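Local structure of homospermidine synthase (Legionella pneumophila subsp. pneumophila str. Philadelphia 1, 2PH5) at residues Gln71-Val76 and Ser96-Ile101; Leu172-Asp177 and Gly439-Trp444; Ile241-Gly244 and His249-His252; Asn350-Gly355 and Glu381-Ala386. The protein binds NAD in a Rossmann-type domain and probably acts as a homospermidine synthase, forming the polyamine homospermidine. One frame throughout, in Å; residues are numbered along the deposited sequence.

Contact 1 (Gln71-Val76 and Ser96-Ile101); sequences QNYLEV and SLALII
Tyr73 reaches across to helix 96-106 and lays the phenol end of its ring against Ala98. The hydroxyl OH of Tyr73 lies 3.7 Å from Ala98 CB and ring atom CZ of Tyr73 3.8 Å from the same methyl, an apolar contact in which the methyl meets the ring obliquely. At the other end of the ring, Tyr73 CD1 comes to 4.4 Å from Leu99 CD1, again at a slant. The CA-CB bond of Leu99 points away from Tyr73, and only the bend of the side chain brings CD1 back to the ring. Tyr73 itself has CG lodged between its backbone N and carbonyl carbon (chi1 85°), which swings the ring off the short helix 73-76 toward its neighbour, while Leu74 CG lies 3.8 Å above the plane of the Tyr73 ring, displaced toward the rim. Further out, Trp118 meets the Tyr73 ring with the planes inclined at about 55°, and Ile68, an NAD-binding residue, also touches it. Leu99 is backed by Leu87 and Asp89 of strand 86-89 and by Tyr110 of strand 109-112. Between 71-76 and 96-101 the contact is thus carried by Tyr73, which bridges two helices close to the cofactor site of a Rossmann-type fold with its parallel sheet.

Contact 2 (Leu172-Asp177 and Gly439-Trp444); sequences LNIAKD and GYYTDW
The polar part of this contact is one hydrogen bond: the hydroxyl of Tyr441 donates to Asp177 at 2.7 Å from OH to OD2. Asp177 OD2 lies at the edge of the tyrosine ring, near its plane, whereas the hydroxyl meets the carboxylate from 37° out of the carboxylate plane; the two flat groups are steeply turned, 77° apart. Asp177 CG stands anti to its carbonyl carbon (chi1 -68°), which turns the carboxylate toward the tyrosine. Lys176 NZ forms a long, weak salt bridge with the same OD2 at 3.5 Å, so that oxygen has two donors. Asn173 O, a second acceptor, lies 2.9 Å from Asp177 OD2 without bonding to it, a closeness that the lysine may partly offset. The van der Waals part centres on the same hydroxyl. Tyr441 OH rests 3.5 Å from Ile174 CA and 4.0 Å from Ile174 CG1, three residues before Asp177. Outside the pair, Tyr371 joins both sides, its ring meeting that of Tyr441 and its hydroxyl bonding Asn173 ND2. The C-terminal part of helix 158-176 is thereby fastened to strand 436-442, the outermost strand on one side of a mixed sheet, as in the helix-on-sheet layers of an alpha-beta domain.

Contact 3 (Ile241-Gly244 and His249-His252); sequences IGWG and HWPH
The carbonyl oxygen of His249 meets the edge of the Trp243 indole, 3.0 Å from Trp243 CZ2 and in the ring plane. Its neighbour there is an aromatic carbon, so this is a close C-H to oxygen approach and not a hydrogen bond in the usual sense. The same indole is approached over one face by Trp250. The pair is T-shaped, with the edge of the Trp250 six-membered ring directed at the face of the Trp243 five-membered ring: centroids 5.5 Å apart, planes at 84°. Trp250 CZ3 comes within 4.0 Å of Trp243 NE1. Trp250 CG is anti to the backbone N (chi1 -179°), and this extended start carries the benzo edge over the pyrrole part of Trp243. Pro251 and Trp243 approach from opposite directions, with Pro251 CD 3.9 Å from Trp243 CH2. The same CD also lies 3.8 Å above the plane of the Trp250 ring, toward its rim, so the proline ring touches both indoles. Ile265 of strand 264-267 contacts both tryptophans, and His249 is held by Asp459 through NE2 and stacked on Phe467. The contact closes the loop that leaves strand 238-242 on its way to strand 254-255, so that aromatic packing lines the connection between the two outer strands of a three-stranded antiparallel sheet.

Contact 4 (Asn350-Gly355 and Glu381-Ala386); sequences NEIIDG and EARQIA
Arg383 reaches from its helix to the backbone carbonyl of Ile352, whose oxygen takes both terminal nitrogens of the guanidinium. The stronger bond runs from Arg383 NH2 to Ile352 O, 2.8 Å with an N-H...acceptor angle of 148°; the donor arrives in the carbonyl plane, on a lone pair. The second, from Arg383 NH1 to the same Ile352 O, is weak, 3.1 Å and more bent at 133°. Two donors on one oxygen form a fork, and the acceptor sits at the guanidinium edge, near the plane of the group, which limits its rotation. Asn350 O lies 3.4 Å from Arg383 NH2 at a slant to that plane, and Leu349 O just before it accepts a further, weak bond from NH2. The carbonyls of Leu349, Asn350 and Ile352 thus gather near NH2. The reach of the arginine depends on an extended chain from CG to NE, with CG beside the backbone N (chi1 -83°). Packing is slight by comparison: Ile352 CG1 comes to 3.9 Å from Arg383 NH2, the two side chains sliding past each other in opposite directions. Ile352 is buried, resting on Gln211 and Thr213 of strand 202-213. Glu351, whose OE1 is 6.8 Å from Arg383 NH2 and not in contact with it, makes a salt bridge with Arg346 instead. Arg383 thus ties helix 379-385, which follows directly on strand 370-378, back to the start of strand 352-364, bridging the open end of the antiparallel hairpin formed by these two strands in the mixed sheet, away from its turn.

From the N terminus, contact 1 closes a short loop first, within the NAD-binding domain, and is complete before any other opens; its centre is about 45 Å from that of contact 2, on the opposite side of the chain's centre. Contact 2 then closes a far longer loop, from helix 158-176 to strand 436-442. Contacts 3 and 4 are both nested inside it, one after the other: contact 3 closes a short loop beside the three-stranded antiparallel sheet, and contact 4 spans strands 352-364 and 370-378. Contacts 2 and 4 reach the same mixed sheet without touching, their nearest atoms about 11 Å apart.

Contact 1 (Gln71-Val76 and Ser96-Ile101)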
# COMPACT_ATOMS: atom_id res chain seq x y z
N GLN A 71 -18.22 -28.69 25.25
CA GLN A 71 -19.06 -29.83 25.63
C GLN A 71 -18.56 -31.22 25.21
O GLN A 71 -19.02 -32.22 25.76
CB GLN A 71 -20.49 -29.64 25.11
CG GLN A 71 -21.24 -28.41 25.61
CD GLN A 71 -20.70 -27.11 25.04
OE1 GLN A 71 -20.25 -27.06 23.89
NE2 GLN A 71 -20.76 -26.04 25.84
N ASN A 72 -17.65 -31.30 24.24
CA ASN A 72 -17.15 -32.60 23.78
C ASN A 72 -15.64 -32.79 23.77
O ASN A 72 -15.16 -33.90 23.54
CB ASN A 72 -17.65 -32.91 22.36
CG ASN A 72 -17.03 -32.00 21.30
OD1 ASN A 72 -15.94 -31.46 21.49
ND2 ASN A 72 -17.72 -31.85 20.18
N TYR A 73 -14.89 -31.73 24.01
CA TYR A 73 -13.43 -31.86 23.95
C TYR A 73 -12.87 -32.90 24.91
O TYR A 73 -11.90 -33.58 24.57
CB TYR A 73 -12.77 -30.49 24.18
CG TYR A 73 -12.55 -30.11 25.63
CD1 TYR A 73 -11.37 -30.44 26.30
CD2 TYR A 73 -13.51 -29.39 26.32
CE1 TYR A 73 -11.14 -30.05 27.61
CE2 TYR A 73 -13.30 -28.99 27.63
CZ TYR A 73 -12.12 -29.32 28.27
OH TYR A 73 -11.92 -28.87 29.56
N LEU A 74 -13.46 -33.03 26.09
CA LEU A 74 -12.97 -34.01 27.05
C LEU A 74 -13.05 -35.44 26.53
O LEU A 74 -12.15 -36.24 26.77
CB LEU A 74 -13.72 -33.91 28.38
CG LEU A 74 -13.17 -32.89 29.39
CD1 LEU A 74 -13.94 -33.00 30.72
CD2 LEU A 74 -11.70 -33.17 29.63
N GLU A 75 -14.12 -35.75 25.81
CA GLU A 75 -14.28 -37.09 25.28
C GLU A 75 -13.60 -37.28 23.93
O GLU A 75 -12.86 -38.25 23.73
CB GLU A 75 -15.76 -37.46 25.17
CG GLU A 75 -16.00 -38.90 24.75
CD GLU A 75 -17.43 -39.36 25.00
OE1 GLU A 75 -17.74 -40.53 24.69
OE2 GLU A 75 -18.24 -38.55 25.51
N VAL A 76 -13.84 -36.37 23.00
CA VAL A 76 -13.24 -36.47 21.67
C VAL A 76 -11.72 -36.46 21.71
O VAL A 76 -11.07 -37.36 21.17
CB VAL A 76 -13.71 -35.32 20.76
CG1 VAL A 76 -13.08 -35.44 19.40
CG2 VAL A 76 -15.23 -35.33 20.63
N SER A 96 -6.55 -23.25 24.82
CA SER A 96 -5.25 -23.85 25.06
C SER A 96 -5.19 -24.32 26.51
O SER A 96 -4.68 -25.39 26.80
CB SER A 96 -4.13 -22.82 24.83
OG SER A 96 -4.24 -22.20 23.56
N LEU A 97 -5.72 -23.50 27.41
CA LEU A 97 -5.74 -23.81 28.83
C LEU A 97 -6.45 -25.13 29.06
O LEU A 97 -5.95 -26.00 29.78
CB LEU A 97 -6.47 -22.71 29.59
CG LEU A 97 -6.53 -22.79 31.11
CD1 LEU A 97 -5.13 -22.73 31.72
CD2 LEU A 97 -7.37 -21.62 31.61
N ALA A 98 -7.62 -25.27 28.44
CA ALA A 98 -8.40 -26.48 28.59
C ALA A 98 -7.64 -27.69 28.02
O ALA A 98 -7.60 -28.75 28.64
CB ALA A 98 -9.75 -26.32 27.89
N LEU A 99 -7.04 -27.51 26.85
CA LEU A 99 -6.27 -28.59 26.21
C LEU A 99 -5.04 -28.97 27.05
O LEU A 99 -4.72 -30.15 27.20
CB LEU A 99 -5.84 -28.16 24.81
CG LEU A 99 -6.61 -28.52 23.53
CD1 LEU A 99 -8.02 -29.00 23.77
CD2 LEU A 99 -6.58 -27.31 22.63
N ILE A 100 -4.36 -27.95 27.58
CA ILE A 100 -3.18 -28.16 28.41
C ILE A 100 -3.49 -29.04 29.62
O ILE A 100 -2.84 -30.07 29.84
CB ILE A 100 -2.61 -26.79 28.85
CG1 ILE A 100 -1.95 -26.12 27.63
CG2 ILE A 100 -1.65 -26.95 30.03
CD1 ILE A 100 -1.42 -24.70 27.86
N ILE A 101 -4.48 -28.64 30.41
CA ILE A 101 -4.90 -29.40 31.58
C ILE A 101 -5.23 -30.84 31.18
O ILE A 101 -4.74 -31.79 31.79
CB ILE A 101 -6.14 -28.73 32.23
CG1 ILE A 101 -5.72 -27.42 32.88
CG2 ILE A 101 -6.79 -29.67 33.24
CD1 ILE A 101 -6.86 -26.46 33.12

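Contact 2 (Leu172-Asp177 and Gly439-Trp444)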
# COMPACT_ATOMS: atom_id res chain seq x y z
N LEU A 172 24.54 -12.85 22.79
CA LEU A 172 25.85 -13.44 23.00
C LEU A 172 26.83 -13.01 21.91
O LEU A 172 27.98 -12.70 22.21
CB LEU A 172 25.76 -14.98 23.04
CG LEU A 172 24.90 -15.61 24.13
CD1 LEU A 172 24.90 -17.12 23.95
CD2 LEU A 172 25.40 -15.23 25.52
N ASN A 173 26.39 -12.99 20.65
CA ASN A 173 27.28 -12.57 19.57
C ASN A 173 27.80 -11.16 19.79
O ASN A 173 28.99 -10.89 19.63
CB ASN A 173 26.59 -12.65 18.21
CG ASN A 173 26.35 -14.07 17.76
OD1 ASN A 173 26.84 -15.02 18.38
ND2 ASN A 173 25.60 -14.23 16.68
N ILE A 174 26.91 -10.24 20.15
CA ILE A 174 27.33 -8.87 20.38
C ILE A 174 28.35 -8.81 21.51
O ILE A 174 29.23 -7.95 21.52
CB ILE A 174 26.14 -7.97 20.75
CG1 ILE A 174 25.12 -7.94 19.60
CG2 ILE A 174 26.64 -6.56 21.06
CD1 ILE A 174 23.84 -7.21 19.94
N ALA A 175 28.23 -9.73 22.46
CA ALA A 175 29.15 -9.80 23.59
C ALA A 175 30.55 -10.23 23.13
O ALA A 175 31.54 -9.64 23.54
CB ALA A 175 28.62 -10.78 24.64
N LYS A 176 30.63 -11.24 22.27
CA LYS A 176 31.93 -11.68 21.78
C LYS A 176 32.54 -10.59 20.89
O LYS A 176 33.75 -10.35 20.95
CB LYS A 176 31.82 -13.01 21.02
CG LYS A 176 31.27 -12.91 19.60
CD LYS A 176 31.03 -14.28 18.96
CE LYS A 176 30.83 -14.19 17.44
NZ LYS A 176 29.74 -13.27 16.99
N ASP A 177 31.71 -9.92 20.09
CA ASP A 177 32.17 -8.85 19.21
C ASP A 177 32.57 -7.61 20.00
O ASP A 177 33.08 -6.65 19.44
CB ASP A 177 31.08 -8.42 18.22
CG ASP A 177 30.75 -9.49 17.20
OD1 ASP A 177 31.69 -10.00 16.55
OD2 ASP A 177 29.55 -9.79 17.04
N GLY A 439 24.16 -12.96 11.87
CA GLY A 439 24.06 -11.59 12.35
C GLY A 439 24.62 -10.58 11.36
O GLY A 439 25.49 -10.90 10.55
N TYR A 440 24.11 -9.36 11.43
CA TYR A 440 24.56 -8.30 10.55
C TYR A 440 24.58 -6.98 11.30
O TYR A 440 23.60 -6.58 11.93
CB TYR A 440 23.63 -8.17 9.34
CG TYR A 440 23.37 -9.45 8.59
CD1 TYR A 440 22.45 -10.38 9.07
CD2 TYR A 440 24.03 -9.72 7.39
CE1 TYR A 440 22.18 -11.55 8.36
CE2 TYR A 440 23.77 -10.88 6.68
CZ TYR A 440 22.84 -11.79 7.16
OH TYR A 440 22.56 -12.93 6.44
N TYR A 441 25.73 -6.30 11.23
CA TYR A 441 25.92 -5.01 11.87
C TYR A 441 25.61 -3.94 10.83
O TYR A 441 25.75 -4.18 9.63
CB TYR A 441 27.38 -4.87 12.33
CG TYR A 441 27.68 -5.52 13.65
CD1 TYR A 441 27.21 -4.97 14.84
CD2 TYR A 441 28.40 -6.72 13.72
CE1 TYR A 441 27.45 -5.58 16.07
CE2 TYR A 441 28.64 -7.34 14.95
CZ TYR A 441 28.15 -6.77 16.12
OH TYR A 441 28.35 -7.39 17.33
N THR A 442 25.18 -2.77 11.29
CA THR A 442 24.90 -1.67 10.38
C THR A 442 24.99 -0.34 11.09
O THR A 442 24.70 -0.24 12.27
CB THR A 442 23.49 -1.76 9.76
OG1 THR A 442 23.24 -0.57 9.01
CG2 THR A 442 22.43 -1.90 10.84
N ASP A 443 25.41 0.68 10.34
CA ASP A 443 25.55 2.03 10.85
C ASP A 443 24.25 2.80 10.70
O ASP A 443 24.20 4.01 10.90
CB ASP A 443 26.67 2.77 10.10
CG ASP A 443 26.43 2.85 8.60
OD1 ASP A 443 27.26 3.46 7.89
OD2 ASP A 443 25.42 2.31 8.11
N TRP A 444 23.19 2.09 10.32
CA TRP A 444 21.89 2.71 10.14
C TRP A 444 21.25 3.13 11.46
O TRP A 444 21.44 2.48 12.49
CB TRP A 444 20.94 1.72 9.46
CG TRP A 444 19.49 2.12 9.60
CD1 TRP A 444 18.79 2.92 8.75
CD2 TRP A 444 18.60 1.81 10.69
NE1 TRP A 444 17.51 3.12 9.23
CE2 TRP A 444 17.38 2.45 10.42
CE3 TRP A 444 18.73 1.05 11.86
CZ2 TRP A 444 16.27 2.36 11.28
CZ3 TRP A 444 17.63 0.96 12.72
CH2 TRP A 444 16.42 1.62 12.42

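Contact 3 (Ile241-Gly244 and His249-His252)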
# COMPACT_ATOMS: atom_id res chain seq x y z
N ILE A 241 3.25 -1.88 22.88
CA ILE A 241 4.68 -1.63 22.96
C ILE A 241 5.32 -1.80 24.35
O ILE A 241 4.79 -1.30 25.34
CB ILE A 241 4.99 -0.19 22.49
CG1 ILE A 241 4.25 0.09 21.18
CG2 ILE A 241 6.48 -0.01 22.31
CD1 ILE A 241 4.24 1.56 20.80
N GLY A 242 6.45 -2.49 24.40
CA GLY A 242 7.16 -2.66 25.66
C GLY A 242 7.91 -1.36 25.87
O GLY A 242 8.79 -1.01 25.09
N TRP A 243 7.56 -0.61 26.92
CA TRP A 243 8.21 0.67 27.17
C TRP A 243 9.59 0.56 27.80
O TRP A 243 9.72 0.10 28.93
CB TRP A 243 7.32 1.56 28.03
CG TRP A 243 7.48 3.02 27.73
CD1 TRP A 243 7.63 4.03 28.63
CD2 TRP A 243 7.47 3.64 26.44
NE1 TRP A 243 7.71 5.24 27.99
CE2 TRP A 243 7.61 5.03 26.64
CE3 TRP A 243 7.35 3.15 25.13
CZ2 TRP A 243 7.64 5.94 25.58
CZ3 TRP A 243 7.38 4.06 24.07
CH2 TRP A 243 7.52 5.44 24.31
N GLY A 244 10.61 0.99 27.07
CA GLY A 244 11.96 0.93 27.59
C GLY A 244 12.26 2.08 28.54
O GLY A 244 11.71 3.16 28.41
N HIS A 249 10.33 10.34 25.64
CA HIS A 249 9.17 11.00 25.02
C HIS A 249 7.89 10.18 25.23
O HIS A 249 7.94 8.95 25.23
CB HIS A 249 9.43 11.18 23.53
CG HIS A 249 10.59 12.07 23.22
ND1 HIS A 249 10.46 13.44 23.10
CD2 HIS A 249 11.90 11.80 23.04
CE1 HIS A 249 11.64 13.97 22.85
NE2 HIS A 249 12.54 12.99 22.81
N TRP A 250 6.76 10.84 25.40
CA TRP A 250 5.51 10.10 25.61
C TRP A 250 4.56 10.35 24.44
O TRP A 250 4.12 11.47 24.22
CB TRP A 250 4.89 10.51 26.95
CG TRP A 250 3.62 9.80 27.26
CD1 TRP A 250 2.35 10.25 27.07
CD2 TRP A 250 3.49 8.46 27.77
NE1 TRP A 250 1.44 9.29 27.42
CE2 TRP A 250 2.11 8.18 27.86
CE3 TRP A 250 4.41 7.48 28.17
CZ2 TRP A 250 1.62 6.95 28.32
CZ3 TRP A 250 3.93 6.26 28.63
CH2 TRP A 250 2.54 6.00 28.70
N PRO A 251 4.23 9.29 23.67
CA PRO A 251 3.33 9.43 22.52
C PRO A 251 2.03 10.15 22.88
O PRO A 251 1.42 9.84 23.90
CB PRO A 251 3.10 7.98 22.09
CG PRO A 251 4.32 7.26 22.56
CD PRO A 251 4.54 7.87 23.92
N HIS A 252 1.61 11.09 22.05
CA HIS A 252 0.39 11.84 22.30
C HIS A 252 -0.84 10.95 22.46
O HIS A 252 -1.70 11.21 23.31
CB HIS A 252 0.13 12.84 21.17
CG HIS A 252 0.03 12.21 19.81
ND1 HIS A 252 1.12 11.66 19.17
CD2 HIS A 252 -1.03 12.00 19.00
CE1 HIS A 252 0.73 11.13 18.02
NE2 HIS A 252 -0.57 11.32 17.90

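Contact 4 (Asn350-Gly355 and Glu381-Ala386)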
# COMPACT_ATOMS: atom_id res chain seq x y z
N ASN A 350 1.53 -21.99 -3.87
CA ASN A 350 2.04 -22.34 -5.19
C ASN A 350 2.11 -21.16 -6.14
O ASN A 350 2.96 -21.13 -7.02
CB ASN A 350 1.17 -23.44 -5.81
CG ASN A 350 1.17 -24.71 -4.99
OD1 ASN A 350 2.18 -25.05 -4.37
ND2 ASN A 350 0.04 -25.41 -4.99
N GLU A 351 1.24 -20.17 -5.96
CA GLU A 351 1.27 -19.04 -6.86
C GLU A 351 2.47 -18.11 -6.70
O GLU A 351 2.75 -17.30 -7.59
CB GLU A 351 -0.03 -18.22 -6.78
CG GLU A 351 -0.51 -17.88 -5.39
CD GLU A 351 -1.42 -18.96 -4.79
OE1 GLU A 351 -0.89 -19.99 -4.31
OE2 GLU A 351 -2.66 -18.76 -4.80
N ILE A 352 3.21 -18.22 -5.59
CA ILE A 352 4.35 -17.33 -5.46
C ILE A 352 5.48 -17.84 -6.36
O ILE A 352 5.79 -19.02 -6.38
CB ILE A 352 4.83 -17.17 -3.98
CG1 ILE A 352 6.21 -17.76 -3.80
CG2 ILE A 352 3.85 -17.82 -3.02
CD1 ILE A 352 6.84 -17.29 -2.54
N ILE A 353 6.08 -16.93 -7.11
CA ILE A 353 7.14 -17.29 -8.05
C ILE A 353 8.55 -16.86 -7.65
O ILE A 353 9.52 -17.42 -8.14
CB ILE A 353 6.82 -16.70 -9.43
CG1 ILE A 353 6.97 -15.17 -9.39
CG2 ILE A 353 5.41 -17.10 -9.83
CD1 ILE A 353 6.49 -14.44 -10.63
N ASP A 354 8.66 -15.88 -6.76
CA ASP A 354 9.97 -15.40 -6.36
C ASP A 354 9.88 -14.75 -4.99
O ASP A 354 8.78 -14.57 -4.44
CB ASP A 354 10.46 -14.37 -7.39
CG ASP A 354 11.94 -14.07 -7.28
OD1 ASP A 354 12.33 -12.93 -7.60
OD2 ASP A 354 12.73 -14.96 -6.89
N GLY A 355 11.03 -14.40 -4.42
CA GLY A 355 11.03 -13.73 -3.13
C GLY A 355 11.49 -14.53 -1.93
O GLY A 355 11.79 -15.72 -2.03
N GLU A 381 14.63 -22.07 -1.92
CA GLU A 381 15.24 -22.98 -0.99
C GLU A 381 14.18 -23.73 -0.17
O GLU A 381 14.32 -24.93 0.10
CB GLU A 381 16.21 -22.24 -0.07
CG GLU A 381 16.75 -23.09 1.04
CD GLU A 381 18.11 -22.65 1.54
OE1 GLU A 381 18.53 -21.50 1.25
OE2 GLU A 381 18.75 -23.46 2.25
N ALA A 382 13.11 -23.03 0.19
CA ALA A 382 12.04 -23.63 0.97
C ALA A 382 11.35 -24.77 0.21
O ALA A 382 10.88 -25.73 0.82
CB ALA A 382 11.01 -22.57 1.34
N ARG A 383 11.28 -24.66 -1.11
CA ARG A 383 10.64 -25.69 -1.91
C ARG A 383 11.51 -26.92 -2.10
O ARG A 383 11.00 -28.02 -2.27
CB ARG A 383 10.22 -25.13 -3.27
CG ARG A 383 8.90 -24.40 -3.21
CD ARG A 383 8.60 -23.63 -4.48
NE ARG A 383 7.30 -22.97 -4.38
CZ ARG A 383 6.90 -21.96 -5.15
NH1 ARG A 383 7.71 -21.47 -6.08
NH2 ARG A 383 5.69 -21.44 -4.97
N GLN A 384 12.82 -26.74 -2.09
CA GLN A 384 13.68 -27.90 -2.26
C GLN A 384 13.81 -28.61 -0.91
O GLN A 384 14.12 -29.80 -0.86
CB GLN A 384 15.05 -27.50 -2.80
CG GLN A 384 15.89 -26.69 -1.86
CD GLN A 384 17.32 -26.51 -2.34
OE1 GLN A 384 17.56 -26.00 -3.44
NE2 GLN A 384 18.29 -26.91 -1.51
N ILE A 385 13.54 -27.88 0.17
CA ILE A 385 13.63 -28.41 1.53
C ILE A 385 12.37 -29.15 1.97
O ILE A 385 12.46 -30.15 2.69
CB ILE A 385 13.90 -27.27 2.55
CG1 ILE A 385 15.38 -26.85 2.47
CG2 ILE A 385 13.56 -27.71 3.96
CD1 ILE A 385 15.70 -25.58 3.25
N ALA A 386 11.20 -28.67 1.55
CA ALA A 386 9.95 -29.31 1.94
C ALA A 386 8.74 -28.85 1.14
O ALA A 386 8.62 -27.68 0.78
CB ALA A 386 9.70 -29.07 3.43